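Local coordinates for protein acidocalcisomal pyrophosphatase (PDB 5C5V) that probably hydrolyses inorganic pyrophosphate with the help of magnesium ions, and carries an EF-hand domain beside its pyrophosphatase domain, at residues A66-C69 against S75-K78. Residues are numbered along the deposited sequence; the frame is centred on the assembly and turned at random.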
loop_
_atom_site.group_PDB
_atom_site.type_symbol
_atom_site.label_atom_id
_atom_site.label_comp_id
_atom_site.label_asym_id
_atom_site.label_seq_id
_atom_site.Cartn_x
_atom_site.Cartn_y
_atom_site.Cartn_z
ATOM N N ALA A 66 48.751 -15.102 7.757
ATOM C CA ALA A 66 50.162 -14.960 8.081
ATOM C C ALA A 66 51.009 -15.932 7.274
ATOM O O ALA A 66 52.044 -15.552 6.719
ATOM C CB ALA A 66 50.389 -15.171 9.573
ATOM N N TRP A 67 50.580 -17.190 7.237
ATOM C CA TRP A 67 51.267 -18.205 6.456
ATOM C C TRP A 67 51.323 -17.811 4.984
ATOM O O TRP A 67 52.378 -17.899 4.340
ATOM C CB TRP A 67 50.580 -19.561 6.597
ATOM C CG TRP A 67 50.921 -20.470 5.465
ATOM C CD1 TRP A 67 52.047 -21.236 5.333
ATOM C CD2 TRP A 67 50.157 -20.669 4.270
ATOM N NE1 TRP A 67 52.018 -21.914 4.134
ATOM C CE2 TRP A 67 50.864 -21.584 3.466
ATOM C CE3 TRP A 67 48.939 -20.162 3.802
ATOM C CZ2 TRP A 67 50.390 -22.008 2.222
ATOM C CZ3 TRP A 67 48.470 -20.585 2.569
ATOM C CH2 TRP A 67 49.194 -21.499 1.794
ATOM N N TRP A 68 50.189 -17.371 4.458
ATOM C CA TRP A 68 50.100 -16.995 3.060
ATOM C C TRP A 68 51.062 -15.865 2.717
ATOM O O TRP A 68 51.789 -15.937 1.722
ATOM C CB TRP A 68 48.681 -16.579 2.712
ATOM C CG TRP A 68 48.566 -15.950 1.368
ATOM C CD1 TRP A 68 48.545 -14.617 1.084
ATOM C CD2 TRP A 68 48.452 -16.628 0.118
ATOM N NE1 TRP A 68 48.420 -14.422 -0.265
ATOM C CE2 TRP A 68 48.361 -15.641 -0.885
ATOM C CE3 TRP A 68 48.413 -17.975 -0.253
ATOM C CZ2 TRP A 68 48.237 -15.957 -2.234
ATOM C CZ3 TRP A 68 48.287 -18.289 -1.588
ATOM C CH2 TRP A 68 48.201 -17.284 -2.566
ATOM N N CYS A 69 51.061 -14.822 3.541
ATOM C CA CYS A 69 51.906 -13.656 3.315
ATOM C C CYS A 69 53.397 -13.954 3.474
ATOM O O CYS A 69 54.229 -13.186 2.996
ATOM C CB CYS A 69 51.516 -12.512 4.245
ATOM S SG CYS A 69 50.002 -11.659 3.763
ATOM N N SER A 75 55.784 -17.088 -6.426
ATOM C CA SER A 75 55.155 -18.410 -6.389
ATOM C C SER A 75 53.691 -18.339 -5.905
ATOM O O SER A 75 52.817 -19.084 -6.382
ATOM C CB SER A 75 55.951 -19.347 -5.483
ATOM O OG SER A 75 55.427 -19.322 -4.165
ATOM N N ARG A 76 53.419 -17.441 -4.965
ATOM C CA ARG A 76 52.052 -17.234 -4.524
ATOM C C ARG A 76 51.176 -16.947 -5.722
ATOM O O ARG A 76 50.143 -17.607 -5.930
ATOM C CB ARG A 76 51.971 -16.068 -3.539
ATOM C CG ARG A 76 51.994 -16.417 -2.061
ATOM C CD ARG A 76 52.673 -15.280 -1.314
ATOM N NE ARG A 76 52.009 -13.990 -1.500
ATOM C CZ ARG A 76 52.589 -12.822 -1.226
ATOM N NH1 ARG A 76 53.837 -12.805 -0.763
ATOM N NH2 ARG A 76 51.944 -11.673 -1.429
ATOM N N THR A 77 51.604 -15.960 -6.511
ATOM C CA THR A 77 50.798 -15.422 -7.611
ATOM C C THR A 77 50.454 -16.494 -8.660
ATOM O O THR A 77 49.474 -16.337 -9.394
ATOM C CB THR A 77 51.472 -14.196 -8.273
ATOM O OG1 THR A 77 51.619 -13.153 -7.296
ATOM C CG2 THR A 77 50.600 -13.653 -9.408
ATOM N N LYS A 78 51.257 -17.555 -8.775
ATOM C CA LYS A 78 50.920 -18.571 -9.770
ATOM C C LYS A 78 49.600 -19.265 -9.401
ATOM O O LYS A 78 48.688 -19.352 -10.236
ATOM C CB LYS A 78 52.001 -19.633 -9.906
ATOM C CG LYS A 78 52.189 -20.524 -8.689
ATOM C CD LYS A 78 53.393 -21.427 -8.886
ATOM C CE LYS A 78 53.662 -22.295 -7.672
ATOM N NZ LYS A 78 54.849 -23.186 -7.893
#
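Arg76 lays its CG against one face of the indole of Trp68, and nearly all the close packing between 66-69 and 75-78 comes from this one pair. The methylene CG of Arg76 sits 3.8 Å from the centroid of the Trp68 six-membered ring and only 11° off its normal, a CH-pi contact over the face, with CB of Arg76 alongside at 4.0 Å from Trp68 CZ2. Arginine suits the place because its methylenes pack on an aromatic face while its charged end reaches the turn. With CG anti to the backbone N (chi1 170°), the Trp68 ring bridges the 7.8 Å between Trp68 CA and Arg76 CA. A broad, flat ring is apt here, because it spans the gap between two helices and still offers a face to the aliphatic part of Arg76; Cys79 and Phe80, further along helix 73-87, touch it too. These helices, 61-69 and 73-87, follow one another through a short turn in the helical, EF-hand-bearing N-terminal part of the protein, away from the pyrophosphate site; the contact's centre lies about 36 Å from the centre of the chain. Bends at chi2 and chi3 carry the arginine past the ring: Arg76 CD comes within 3.2 Å of Trp68 O, and the guanidinium plane is turned 64° from the indole. Beyond CD the fit slackens toward the partly exposed Cys69, whose O stays 3.8 Å from Arg76 NH1. That nitrogen hydrogen-bonds His71 O in the connecting turn, whereas the buried NE1 of Trp68 has no hydrogen-bond partner in the model.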